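Local coordinates for protein glucuronoarabinoxylan endo-1,4-beta-xylanase (Clostridium papyrosolvens, PDB 4FMV) that probably cleaves internal beta-1,4 linkages in glucuronoarabinoxylan and related plant polysaccharides, this chain being the GH30 catalytic part of a longer protein, at residues A[5-10]-A[301-306]; A[93-98]-A[105-110]; A[143-148]-A[176-181]; A[280-285]-A[356-361]; A[351-356]-A[379-384]. One frame throughout, in Å; residues are numbered along the deposited sequence.

Interaction 1: A[5-10]-A[301-306]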
# COMPACT_ATOMS: atom_id res chain seq x y z
N VAL A 5 7.45 9.06 25.23
CA VAL A 5 6.55 8.22 24.46
C VAL A 5 6.26 6.97 25.29
O VAL A 5 7.19 6.32 25.80
CB VAL A 5 7.18 7.79 23.12
CG1 VAL A 5 6.39 6.63 22.51
CG2 VAL A 5 7.20 8.96 22.17
N THR A 6 4.98 6.65 25.44
CA THR A 6 4.57 5.40 26.07
C THR A 6 4.16 4.41 24.99
O THR A 6 3.24 4.68 24.22
CB THR A 6 3.38 5.63 27.02
OG1 THR A 6 3.71 6.64 27.98
CG2 THR A 6 3.01 4.35 27.75
N VAL A 7 4.86 3.29 24.90
CA VAL A 7 4.48 2.25 23.95
C VAL A 7 3.77 1.15 24.71
O VAL A 7 4.37 0.49 25.58
CB VAL A 7 5.71 1.69 23.18
CG1 VAL A 7 5.28 0.61 22.18
CG2 VAL A 7 6.42 2.81 22.45
N ASN A 8 2.47 0.97 24.45
CA ASN A 8 1.75 -0.04 25.22
C ASN A 8 1.62 -1.26 24.36
O ASN A 8 0.78 -1.33 23.47
CB ASN A 8 0.36 0.47 25.61
CG ASN A 8 -0.46 -0.57 26.39
OD1 ASN A 8 0.07 -1.59 26.82
ND2 ASN A 8 -1.75 -0.30 26.55
N LEU A 9 2.42 -2.26 24.69
CA LEU A 9 2.55 -3.46 23.87
C LEU A 9 1.31 -4.33 24.02
O LEU A 9 1.11 -5.27 23.26
CB LEU A 9 3.79 -4.25 24.32
CG LEU A 9 5.11 -3.52 24.11
CD1 LEU A 9 6.27 -4.22 24.81
CD2 LEU A 9 5.38 -3.36 22.60
N GLY A 10 0.50 -3.99 25.02
CA GLY A 10 -0.67 -4.78 25.35
C GLY A 10 -1.91 -4.24 24.69
O GLY A 10 -2.98 -4.85 24.78
N VAL A 301 0.43 -1.09 17.68
CA VAL A 301 0.03 -0.96 19.08
C VAL A 301 0.04 0.51 19.46
O VAL A 301 0.62 1.34 18.75
CB VAL A 301 0.96 -1.74 20.02
CG1 VAL A 301 0.95 -3.23 19.66
CG2 VAL A 301 2.38 -1.19 19.94
N ASP A 302 -0.63 0.84 20.57
CA ASP A 302 -0.71 2.22 21.05
C ASP A 302 0.64 2.78 21.42
O ASP A 302 1.37 2.18 22.19
CB ASP A 302 -1.61 2.31 22.28
CG ASP A 302 -3.04 2.54 21.93
OD1 ASP A 302 -3.28 3.32 20.98
OD2 ASP A 302 -3.93 1.94 22.59
N ALA A 303 0.95 3.96 20.89
CA ALA A 303 2.15 4.68 21.26
C ALA A 303 1.87 6.18 21.20
O ALA A 303 1.11 6.64 20.33
CB ALA A 303 3.31 4.32 20.33
N THR A 304 2.46 6.94 22.12
CA THR A 304 2.24 8.37 22.09
C THR A 304 2.68 8.86 20.71
O THR A 304 3.85 8.77 20.36
CB THR A 304 3.12 9.02 23.16
OG1 THR A 304 2.92 8.32 24.39
CG2 THR A 304 2.82 10.50 23.35
N ALA A 305 1.75 9.45 19.96
CA ALA A 305 1.96 9.68 18.52
C ALA A 305 2.74 10.94 18.13
O ALA A 305 3.45 10.97 17.10
CB ALA A 305 0.64 9.59 17.75
N THR A 306 2.59 11.98 18.94
CA THR A 306 3.25 13.27 18.69
C THR A 306 3.82 13.79 20.00
O THR A 306 3.24 14.69 20.61
CB THR A 306 2.25 14.31 18.16
OG1 THR A 306 1.21 14.50 19.14
CG2 THR A 306 1.61 13.84 16.90
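Asn8 N donates to Asp302 O at 2.8 Å, and Thr6 N gives an almost straight bond (174°) to the hydroxyl oxygen OG1 of Thr304 at 2.9 Å. Between them runs a longer, more bent link, in which Thr304 N reaches Thr6 O at 3.2 Å. Strands 5-8 and 299-303 thus pair antiparallel, with Val7 and Ala303 as a non-hydrogen-bonded pair. At Thr304 the regular ladder gives out, and a side-chain oxygen stands in for the carbonyl that Thr6 N would otherwise meet. Thr304 can do this because OG1 lies beside its own backbone N (chi1 -50°), which lets Thr304 OG1 and N reach N and O of the same residue, Thr6. Thr6 O also takes a CA-H contact from Ala303 CA at 3.2 Å. Away from the polar ladder, the branches of Val7 divide the work: CG2 meets Ala303 CB at 4.1 Å, while CG1 meets Val301 CG2 at the same distance. Val301 CB rests on Asn8 O (3.5 Å). Asn8 OD1 accepts from Gly10 N in an Asx turn as the chain rounds the corner at Leu9, and also accepts from Asn342 ND2. Asp302 OD2 bonds to Ser11 OG. The contact belongs to the beta domain beside the (beta/alpha)8 barrel, where the N-terminal strand joins strands that follow the barrel. Strand 5-8 lies between 299-303 and the parallel strand 334-341, and Val7 and Ala303 both lean on Ala315 of strand 311-318.

Interaction 2: A[93-98]-A[105-110]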
# COMPACT_ATOMS: atom_id res chain seq x y z
N SER A 93 -12.87 -3.60 -26.60
CA SER A 93 -14.17 -4.06 -27.11
C SER A 93 -15.28 -3.99 -26.06
O SER A 93 -16.46 -4.12 -26.40
CB SER A 93 -14.09 -5.49 -27.68
OG SER A 93 -13.77 -6.46 -26.68
N MET A 94 -14.91 -3.85 -24.78
CA MET A 94 -15.91 -3.72 -23.72
C MET A 94 -16.30 -2.27 -23.38
O MET A 94 -17.25 -2.05 -22.62
CB MET A 94 -15.40 -4.36 -22.44
CG MET A 94 -14.95 -5.82 -22.56
SD MET A 94 -14.82 -6.50 -20.88
CE MET A 94 -13.93 -8.02 -21.22
N GLN A 95 -15.53 -1.31 -23.90
CA GLN A 95 -15.75 0.12 -23.68
C GLN A 95 -16.79 0.79 -24.58
O GLN A 95 -17.08 0.32 -25.68
CB GLN A 95 -14.44 0.88 -23.79
CG GLN A 95 -13.43 0.55 -22.71
CD GLN A 95 -12.14 1.28 -22.95
OE1 GLN A 95 -11.51 1.11 -24.00
NE2 GLN A 95 -11.73 2.10 -21.99
N GLU A 96 -17.36 1.89 -24.11
CA GLU A 96 -18.11 2.76 -24.99
C GLU A 96 -17.86 4.19 -24.57
O GLU A 96 -17.54 4.45 -23.41
CB GLU A 96 -19.61 2.47 -24.91
CG GLU A 96 -20.17 2.71 -23.52
CD GLU A 96 -21.63 2.35 -23.42
OE1 GLU A 96 -22.21 2.55 -22.33
OE2 GLU A 96 -22.21 1.85 -24.42
N ASN A 97 -18.02 5.11 -25.52
CA ASN A 97 -18.02 6.53 -25.21
C ASN A 97 -19.33 6.90 -24.57
O ASN A 97 -20.34 6.26 -24.81
CB ASN A 97 -17.85 7.37 -26.47
CG ASN A 97 -16.44 7.35 -26.98
OD1 ASN A 97 -15.54 7.92 -26.36
ND2 ASN A 97 -16.23 6.70 -28.12
N PHE A 98 -19.31 7.95 -23.76
CA PHE A 98 -20.53 8.54 -23.28
C PHE A 98 -20.24 10.02 -23.07
O PHE A 98 -19.08 10.43 -23.03
CB PHE A 98 -21.03 7.89 -21.98
CG PHE A 98 -20.20 8.23 -20.75
CD1 PHE A 98 -18.96 7.64 -20.54
CD2 PHE A 98 -20.67 9.13 -19.81
CE1 PHE A 98 -18.20 7.95 -19.41
CE2 PHE A 98 -19.92 9.45 -18.67
CZ PHE A 98 -18.68 8.85 -18.48
N SER A 105 -15.82 12.41 -25.28
CA SER A 105 -14.67 11.53 -25.36
C SER A 105 -14.55 10.57 -24.18
O SER A 105 -13.67 9.71 -24.16
CB SER A 105 -13.38 12.36 -25.51
OG SER A 105 -12.93 12.85 -24.25
N ALA A 106 -15.42 10.73 -23.18
CA ALA A 106 -15.28 9.96 -21.93
C ALA A 106 -15.56 8.50 -22.24
O ALA A 106 -16.34 8.21 -23.14
CB ALA A 106 -16.25 10.49 -20.87
N GLN A 107 -14.89 7.60 -21.53
CA GLN A 107 -15.03 6.17 -21.78
C GLN A 107 -15.58 5.51 -20.53
O GLN A 107 -15.23 5.90 -19.42
CB GLN A 107 -13.67 5.54 -22.09
CG GLN A 107 -12.98 6.05 -23.37
CD GLN A 107 -13.54 5.42 -24.66
OE1 GLN A 107 -14.24 4.41 -24.63
NE2 GLN A 107 -13.24 6.04 -25.80
N ARG A 108 -16.45 4.52 -20.70
CA ARG A 108 -16.90 3.70 -19.58
C ARG A 108 -17.01 2.26 -20.07
O ARG A 108 -17.03 2.01 -21.28
CB ARG A 108 -18.25 4.19 -19.06
CG ARG A 108 -19.39 4.05 -20.05
CD ARG A 108 -20.69 4.63 -19.49
NE ARG A 108 -21.82 4.48 -20.41
CZ ARG A 108 -22.89 5.27 -20.39
NH1 ARG A 108 -23.00 6.26 -19.50
NH2 ARG A 108 -23.87 5.09 -21.27
N LEU A 109 -17.10 1.32 -19.12
CA LEU A 109 -17.44 -0.08 -19.42
C LEU A 109 -18.89 -0.16 -19.83
O LEU A 109 -19.77 0.31 -19.09
CB LEU A 109 -17.26 -0.93 -18.16
CG LEU A 109 -17.53 -2.43 -18.24
CD1 LEU A 109 -16.60 -3.07 -19.31
CD2 LEU A 109 -17.31 -3.06 -16.87
N ARG A 110 -19.15 -0.77 -20.99
CA ARG A 110 -20.52 -1.02 -21.41
C ARG A 110 -21.29 -1.78 -20.33
O ARG A 110 -20.76 -2.74 -19.75
CB ARG A 110 -20.53 -1.80 -22.72
CG ARG A 110 -20.20 -0.96 -23.94
CD ARG A 110 -19.95 -1.83 -25.14
NE ARG A 110 -21.04 -2.76 -25.34
CZ ARG A 110 -21.26 -3.41 -26.48
NH1 ARG A 110 -20.44 -3.23 -27.52
NH2 ARG A 110 -22.28 -4.25 -26.58
O HOH W 1 -17.70 -1.71 -27.62
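Glu96 and Arg108 face each other across a beta hairpin of strands 95-100 and 103-109, their backbones exchanging two bonds, each 2.9 Å from N to O. Packing is closest on the face that carries these two side chains with Phe98 and Ala106. Glu96 OE1 takes Arg108 NE at 2.8 Å, a salt bridge lying in the guanidinium plane but meeting the oxygen on its anti side; a second, weak bond comes from NH2. Phe98 CB sits over the centre of the guanidinium, and the Phe98 ring runs only 11° from parallel with that group. Ala106 CB approaches the ring face in a CH-pi contact, 3.9 Å from the centroid. Further along, Leu109 CD1 touches Met94 CB at 3.6 Å, and both side chains touch helix 114-130. The looser side is the end near Ser93, where the Arg110 chain packs by CG against Glu96, then bends at chi3 (52°), its NH2 paired with Asp112. Its backbone N still holds Met94 O, but its NH1 reaches 93-98 chiefly through solvent: a single water accepts from Arg110 NH1 at 3.1 Å and donates to both Ser93 O and Gln95 O.

Interaction 3: A[143-148]-A[176-181]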
# COMPACT_ATOMS: atom_id res chain seq x y z
N GLU A 143 -8.71 4.25 -9.96
CA GLU A 143 -9.20 5.64 -10.02
C GLU A 143 -10.38 5.85 -10.96
O GLU A 143 -10.30 6.63 -11.91
CB GLU A 143 -8.06 6.61 -10.37
CG GLU A 143 -6.90 6.50 -9.37
CD GLU A 143 -5.85 7.57 -9.52
OE1 GLU A 143 -6.01 8.43 -10.39
OE2 GLU A 143 -4.86 7.53 -8.77
N PRO A 144 -11.50 5.15 -10.68
CA PRO A 144 -12.71 5.28 -11.50
C PRO A 144 -13.22 6.70 -11.46
O PRO A 144 -14.01 7.07 -12.33
CB PRO A 144 -13.71 4.39 -10.76
CG PRO A 144 -13.22 4.43 -9.31
CD PRO A 144 -11.73 4.31 -9.49
N ASP A 145 -12.83 7.45 -10.43
CA ASP A 145 -13.22 8.87 -10.27
C ASP A 145 -12.18 9.91 -10.70
O ASP A 145 -12.40 11.10 -10.47
CB ASP A 145 -13.69 9.15 -8.83
CG ASP A 145 -12.63 8.80 -7.80
OD1 ASP A 145 -11.56 8.27 -8.20
OD2 ASP A 145 -12.85 9.07 -6.60
N TYR A 146 -11.01 9.52 -11.21
CA TYR A 146 -10.31 10.50 -12.02
C TYR A 146 -9.90 9.76 -13.27
O TYR A 146 -8.72 9.51 -13.49
CB TYR A 146 -9.06 10.75 -11.16
CG TYR A 146 -8.24 11.98 -11.43
CD1 TYR A 146 -8.64 13.22 -10.96
CD2 TYR A 146 -7.03 11.89 -12.12
CE1 TYR A 146 -7.89 14.34 -11.19
CE2 TYR A 146 -6.27 13.02 -12.37
CZ TYR A 146 -6.70 14.24 -11.89
OH TYR A 146 -5.96 15.39 -12.12
N ALA A 147 -10.83 9.69 -14.20
CA ALA A 147 -10.74 8.82 -15.38
C ALA A 147 -10.53 9.43 -16.74
O ALA A 147 -10.78 8.75 -17.73
CB ALA A 147 -11.77 7.69 -15.39
N GLN A 148 -10.29 10.73 -16.81
CA GLN A 148 -10.30 11.40 -18.10
C GLN A 148 -9.44 10.64 -19.12
O GLN A 148 -9.73 10.65 -20.32
CB GLN A 148 -9.82 12.85 -17.97
CG GLN A 148 -9.98 13.64 -19.27
CD GLN A 148 -9.30 15.01 -19.21
OE1 GLN A 148 -8.42 15.32 -20.02
NE2 GLN A 148 -9.72 15.82 -18.24
N PRO A 176 -12.86 0.82 -4.16
CA PRO A 176 -12.86 1.48 -5.48
C PRO A 176 -11.54 2.04 -6.01
O PRO A 176 -11.53 2.47 -7.15
CB PRO A 176 -13.95 2.55 -5.34
CG PRO A 176 -13.81 2.98 -3.95
CD PRO A 176 -13.47 1.72 -3.15
N GLU A 177 -10.51 2.18 -5.16
CA GLU A 177 -9.28 2.88 -5.52
C GLU A 177 -9.52 4.31 -6.04
O GLU A 177 -9.02 4.70 -7.09
CB GLU A 177 -8.45 2.09 -6.54
CG GLU A 177 -7.90 0.73 -6.02
CD GLU A 177 -6.68 0.30 -6.81
OE1 GLU A 177 -5.61 0.85 -6.51
OE2 GLU A 177 -6.81 -0.54 -7.74
N SER A 178 -10.29 5.08 -5.28
CA SER A 178 -10.48 6.49 -5.57
C SER A 178 -9.14 7.21 -5.52
O SER A 178 -8.29 6.92 -4.66
CB SER A 178 -11.44 7.11 -4.55
OG SER A 178 -11.40 8.52 -4.64
N PHE A 179 -8.94 8.17 -6.43
CA PHE A 179 -7.64 8.83 -6.56
C PHE A 179 -7.24 9.57 -5.29
O PHE A 179 -6.06 9.71 -5.01
CB PHE A 179 -7.63 9.78 -7.77
CG PHE A 179 -8.37 11.08 -7.55
CD1 PHE A 179 -9.76 11.12 -7.56
CD2 PHE A 179 -7.68 12.27 -7.39
CE1 PHE A 179 -10.46 12.33 -7.37
CE2 PHE A 179 -8.35 13.49 -7.21
CZ PHE A 179 -9.75 13.52 -7.20
N GLN A 180 -8.22 10.22 -4.66
CA GLN A 180 -8.12 10.82 -3.32
C GLN A 180 -8.75 10.22 -2.05
O GLN A 180 -9.02 10.98 -1.11
CB GLN A 180 -7.98 12.35 -3.30
CG GLN A 180 -9.12 13.14 -3.77
CD GLN A 180 -8.87 14.65 -3.60
OE1 GLN A 180 -9.65 15.34 -2.95
NE2 GLN A 180 -7.79 15.15 -4.20
N PHE A 181 -9.22 8.98 -2.12
CA PHE A 181 -9.93 8.36 -1.00
C PHE A 181 -11.25 9.11 -0.80
O PHE A 181 -11.69 9.33 0.33
CB PHE A 181 -9.07 8.43 0.28
CG PHE A 181 -9.48 7.45 1.37
CD1 PHE A 181 -10.36 6.42 1.11
CD2 PHE A 181 -9.00 7.60 2.67
CE1 PHE A 181 -10.73 5.53 2.10
CE2 PHE A 181 -9.36 6.71 3.66
CZ PHE A 181 -10.23 5.67 3.38
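Phe179 and Tyr146 stack at the C-terminal ends of the (beta/alpha)8 barrel strands, the rim on which glycosidases of this fold carry their active sites. Each segment makes a type I turn, Glu143 to Tyr146 and Ser178 to Phe181. Phe179 leaves the main chain with CG wedged between its own N and carbonyl carbon (chi1 76°), which turns the side chain toward 143-148. Its CB lies against the carboxylate of Glu143, 3.3 Å from CD. CG comes next, beside Tyr146 CB at 3.7 Å. The two ortho carbons part company: CD1, at the ring edge, lies 3.4 Å from Asp145 OD1, whereas CD2 slips beneath Tyr146 CD1. Further out, CE1 nears the main-chain oxygen of Asp145, and CE2 and CZ at the tip lie under the same Tyr146 CD1, which stands over the centre of the ring. The Tyr146 and Phe179 ring centroids are 4.6 Å apart and the two planes 29° from parallel. Gln180 CG covers the opposite face, towards the rim. The base of Phe179 is held as well, since its backbone N donates to the syn lone pair of Asp145 OD1 at 3.2 Å. Asp145 also reaches Ser178, whose OG donates to OD2, though the length there is doubtfully short. Glu143 has its polar partner elsewhere, OE2 bonding to His205 ND1. Back along the strand, Pro144 CD packs 3.0 Å from Pro176 O, and Glu143 N makes a weak bond of 2.9 Å to Glu177 O.

Interaction 4: A[280-285]-A[356-361]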
# COMPACT_ATOMS: atom_id res chain seq x y z
N ILE A 280 18.93 2.31 -6.37
CA ILE A 280 17.80 2.36 -5.43
C ILE A 280 17.70 3.75 -4.80
O ILE A 280 18.65 4.21 -4.18
CB ILE A 280 17.97 1.31 -4.30
CG1 ILE A 280 18.09 -0.10 -4.89
CG2 ILE A 280 16.80 1.37 -3.31
CD1 ILE A 280 16.86 -0.57 -5.64
N TYR A 281 16.55 4.40 -4.94
CA TYR A 281 16.37 5.77 -4.47
C TYR A 281 16.14 5.85 -2.98
O TYR A 281 15.68 4.90 -2.35
CB TYR A 281 15.19 6.42 -5.18
CG TYR A 281 15.37 6.61 -6.66
CD1 TYR A 281 16.63 6.88 -7.21
CD2 TYR A 281 14.29 6.53 -7.51
CE1 TYR A 281 16.78 7.08 -8.59
CE2 TYR A 281 14.43 6.71 -8.87
CZ TYR A 281 15.67 6.98 -9.41
OH TYR A 281 15.76 7.17 -10.78
N LYS A 282 16.46 7.01 -2.41
CA LYS A 282 16.24 7.23 -0.98
C LYS A 282 14.81 6.92 -0.56
O LYS A 282 14.59 6.33 0.50
CB LYS A 282 16.64 8.65 -0.58
CG LYS A 282 16.58 8.91 0.92
CD LYS A 282 17.28 10.25 1.24
CE LYS A 282 18.76 10.18 0.84
NZ LYS A 282 19.49 9.28 1.79
N ARG A 283 13.83 7.32 -1.38
CA ARG A 283 12.43 7.04 -1.10
C ARG A 283 12.15 5.56 -0.86
O ARG A 283 11.28 5.22 -0.05
CB ARG A 283 11.52 7.57 -2.22
CG ARG A 283 11.29 9.09 -2.21
CD ARG A 283 10.91 9.55 -3.61
NE ARG A 283 12.08 9.48 -4.47
CZ ARG A 283 12.06 9.47 -5.80
NH1 ARG A 283 10.91 9.51 -6.44
NH2 ARG A 283 13.20 9.39 -6.48
N ALA A 284 12.89 4.68 -1.54
CA ALA A 284 12.72 3.23 -1.32
C ALA A 284 13.07 2.85 0.11
O ALA A 284 12.41 2.01 0.71
CB ALA A 284 13.59 2.43 -2.32
N TYR A 285 14.12 3.47 0.64
CA TYR A 285 14.57 3.23 2.01
C TYR A 285 13.60 3.82 3.04
O TYR A 285 13.36 3.22 4.09
CB TYR A 285 15.97 3.78 2.22
CG TYR A 285 17.02 3.11 1.34
CD1 TYR A 285 17.64 1.94 1.75
CD2 TYR A 285 17.37 3.64 0.11
CE1 TYR A 285 18.61 1.32 0.97
CE2 TYR A 285 18.35 3.02 -0.70
CZ TYR A 285 18.95 1.86 -0.26
OH TYR A 285 19.92 1.24 -1.03
N SER A 356 21.93 12.00 4.42
CA SER A 356 23.11 11.19 4.10
C SER A 356 22.98 9.68 4.28
O SER A 356 23.90 8.93 3.93
CB SER A 356 24.33 11.67 4.89
OG SER A 356 24.17 11.36 6.26
N ARG A 357 21.86 9.20 4.80
CA ARG A 357 21.80 7.80 5.16
C ARG A 357 20.59 7.07 4.58
O ARG A 357 19.51 7.64 4.52
CB ARG A 357 21.86 7.63 6.67
CG ARG A 357 23.25 7.83 7.19
CD ARG A 357 23.26 7.98 8.68
NE ARG A 357 22.59 9.19 9.13
CZ ARG A 357 22.60 9.60 10.40
NH1 ARG A 357 23.24 8.88 11.30
NH2 ARG A 357 21.95 10.70 10.76
N ASN A 358 20.81 5.84 4.12
CA ASN A 358 19.71 5.01 3.65
C ASN A 358 19.55 3.78 4.53
O ASN A 358 20.31 2.83 4.42
CB ASN A 358 20.01 4.60 2.21
CG ASN A 358 19.88 5.76 1.25
OD1 ASN A 358 18.95 6.58 1.38
ND2 ASN A 358 20.80 5.85 0.28
N MET A 359 18.53 3.77 5.39
CA MET A 359 18.36 2.65 6.30
C MET A 359 19.70 2.21 6.91
O MET A 359 19.93 1.01 7.06
CB MET A 359 17.72 1.45 5.61
CG MET A 359 16.24 1.59 5.35
SD MET A 359 15.44 -0.03 5.42
CE MET A 359 16.10 -0.64 6.95
N ALA A 360 20.57 3.14 7.26
CA ALA A 360 21.88 2.80 7.83
C ALA A 360 21.77 2.30 9.27
O ALA A 360 20.97 2.81 10.05
CB ALA A 360 22.81 4.00 7.78
N ALA A 361 22.58 1.30 9.61
CA ALA A 361 22.57 0.75 10.96
C ALA A 361 22.83 1.87 11.94
O ALA A 361 23.66 2.74 11.69
CB ALA A 361 23.64 -0.33 11.12
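Lys282 starts out extended, CG anti to its backbone N, then folds at chi3 (-62°) and chi4 (-71°) so that the chain curls round Asn358 OD1 and brings NZ to it. NZ donates to Asn358 OD1 at 2.8 Å, from well above the amide plane, and weakly to Arg357 O at 3.2 Å. Asp354 O gives the ammonium a further acceptor, so NZ has three oxygen acceptors from one loop. Asn358 also serves as a lid on Tyr285: its CB stands over the ring centre, 3.4 Å from the centroid in a CH-pi contact, and its amide continues across the ring at 12° to the ring plane. Met359 comes in at the edge of the same ring, with CG 3.8 Å from Tyr285 CB and 3.5 Å from Tyr285 O. The hold passes from polar at Arg357, through Asn358, which supplies both kinds, to apolar at Met359. In the fold, the first turn of helix 282-291, which follows the last barrel strand 261-266, meets the turn between strands 347-353 and 360-366 of the beta domain, where Met359 and Ala360 form a G1 bulge opposite Val352; Thr353 of strand 347-353 packs on both Lys282 and Tyr285.

Interaction 5: A[351-356]-A[379-384]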
# COMPACT_ATOMS: atom_id res chain seq x y z
N TYR A 351 17.87 1.87 12.74
CA TYR A 351 18.20 2.01 11.34
C TYR A 351 17.66 3.36 10.96
O TYR A 351 16.51 3.67 11.31
CB TYR A 351 17.50 0.93 10.51
CG TYR A 351 17.90 -0.48 10.89
CD1 TYR A 351 19.01 -1.08 10.32
CD2 TYR A 351 17.18 -1.19 11.84
CE1 TYR A 351 19.39 -2.36 10.66
CE2 TYR A 351 17.55 -2.48 12.19
CZ TYR A 351 18.66 -3.06 11.60
OH TYR A 351 19.03 -4.34 11.93
N VAL A 352 18.46 4.17 10.25
CA VAL A 352 18.06 5.55 10.01
C VAL A 352 18.15 5.94 8.56
O VAL A 352 19.08 5.56 7.86
CB VAL A 352 18.89 6.55 10.88
CG1 VAL A 352 20.35 6.49 10.52
CG2 VAL A 352 18.36 7.99 10.74
N THR A 353 17.16 6.70 8.10
CA THR A 353 17.20 7.31 6.77
C THR A 353 17.09 8.84 6.92
O THR A 353 16.18 9.35 7.57
CB THR A 353 16.09 6.79 5.86
OG1 THR A 353 16.29 5.38 5.60
CG2 THR A 353 16.09 7.54 4.53
N ASP A 354 18.05 9.54 6.33
CA ASP A 354 18.06 11.01 6.32
C ASP A 354 18.84 11.47 5.08
O ASP A 354 19.03 10.68 4.15
CB ASP A 354 18.59 11.60 7.65
CG ASP A 354 20.09 11.49 7.80
OD1 ASP A 354 20.72 10.78 6.99
OD2 ASP A 354 20.64 12.12 8.73
N SER A 355 19.21 12.75 5.02
CA SER A 355 19.90 13.28 3.85
C SER A 355 21.15 12.47 3.46
O SER A 355 21.44 12.37 2.28
CB SER A 355 20.26 14.76 4.03
OG SER A 355 21.28 14.94 4.99
N SER A 356 21.93 12.00 4.42
CA SER A 356 23.11 11.19 4.10
C SER A 356 22.98 9.68 4.28
O SER A 356 23.90 8.93 3.93
CB SER A 356 24.33 11.67 4.89
OG SER A 356 24.17 11.36 6.26
N GLN A 379 15.39 16.01 10.50
CA GLN A 379 14.80 15.55 9.25
C GLN A 379 15.17 14.08 8.92
O GLN A 379 15.78 13.79 7.89
CB GLN A 379 15.18 16.52 8.12
CG GLN A 379 14.62 17.93 8.34
CD GLN A 379 15.13 18.93 7.31
OE1 GLN A 379 16.34 19.17 7.19
NE2 GLN A 379 14.21 19.51 6.54
N SER A 380 14.73 13.17 9.77
CA SER A 380 15.15 11.79 9.70
C SER A 380 13.98 10.91 10.10
O SER A 380 13.06 11.35 10.82
CB SER A 380 16.28 11.54 10.70
OG SER A 380 15.76 11.48 12.02
N ILE A 381 14.01 9.68 9.61
CA ILE A 381 13.13 8.63 10.08
C ILE A 381 14.02 7.53 10.63
O ILE A 381 15.03 7.13 10.01
CB ILE A 381 12.19 8.09 8.96
CG1 ILE A 381 11.40 6.86 9.46
CG2 ILE A 381 12.96 7.79 7.68
CD1 ILE A 381 10.23 6.44 8.52
N THR A 382 13.67 7.06 11.82
CA THR A 382 14.43 6.02 12.50
C THR A 382 13.49 4.89 12.88
O THR A 382 12.38 5.13 13.40
CB THR A 382 15.09 6.54 13.78
OG1 THR A 382 16.06 7.55 13.49
CG2 THR A 382 15.77 5.39 14.53
N THR A 383 13.93 3.67 12.64
CA THR A 383 13.19 2.50 13.10
C THR A 383 14.03 1.80 14.15
O THR A 383 15.21 1.49 13.92
CB THR A 383 12.87 1.55 11.95
OG1 THR A 383 12.08 2.24 10.97
CG2 THR A 383 12.11 0.34 12.45
N PHE A 384 13.45 1.59 15.33
CA PHE A 384 14.10 0.83 16.39
C PHE A 384 13.47 -0.55 16.47
O PHE A 384 12.25 -0.69 16.46
CB PHE A 384 13.92 1.51 17.75
CG PHE A 384 14.38 2.94 17.79
CD1 PHE A 384 13.51 3.97 17.46
CD2 PHE A 384 15.67 3.26 18.17
CE1 PHE A 384 13.93 5.29 17.49
CE2 PHE A 384 16.11 4.58 18.21
CZ PHE A 384 15.22 5.60 17.87
O HOH W 2 17.88 14.78 6.56
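Tyr351 O is gripped from several directions: Thr383 N donates to it at 2.9 Å, Gln289 NE2 of helix 282-291 adds a second bond, and Thr382 CA contributes a CA-H contact at 3.4 Å. Tyr351 N returns a bond to Thr383 O, meeting it in the carbonyl plane. Thr353 and Ile381 repeat the pattern: Thr353 N to Ile381 O is 2.9 Å and Ile381 N to Thr353 O 3.0 Å. Strands 347-353 and 380-387 are therefore regular antiparallel neighbours in the beta domain that accompanies the barrel, and the second strand continues the sheet to 321-328. Residues alternate in the faces they serve. On the side of helix 282-291, Ile381 CG2 lies 3.8 Å from Thr353 CB, and the hydroxyls of Thr353 and Thr383 both find partners on Gln289, at OE1 and O respectively. Tyr351 turns the edge of its ring to Thr383 O and stacks on Phe293. On the other side, Val352 and Thr382 form a non-hydrogen-bonded pair. With Val352 CG1 between N and the carbonyl carbon (chi1 63°), CG2 is the branch anti to N and touches Thr382 OG1 at 3.6 Å, while Thr382 CG2 lies over one face of the Phe384 ring, near its rim. Where the pairing ends, Gln379 and Ser380 form a G1 bulge against Asn328, and Asp354 CB packs against Ser380 CB, its carboxylate engaged by Arg357. A water bridges the parting chains, donating to Gln379 O at 2.7 Å and accepting from Ser355 N at 2.9 Å.

Interactions 1 and 5 are strand pairings of the beta domain, their nearest atoms about 9 Å apart; interaction 5 is buried and regular, interaction 1 partly buried, with a threonine hydroxyl entering its ladder. Interaction 4 is a surface contact joining that domain to the barrel through helix 282-291, whose later residues, Gln289 and Phe290, also meet interaction 5. Interactions 4 and 5 touch and share Ser356. Interaction 3 lies buried at the barrel rim and depends on carboxylates and a ring stack in place of a strand ladder. Interaction 2, an outlying hairpin with a salt bridge and a water, lies across the chain's centre from interaction 1, centres about 49 Å apart.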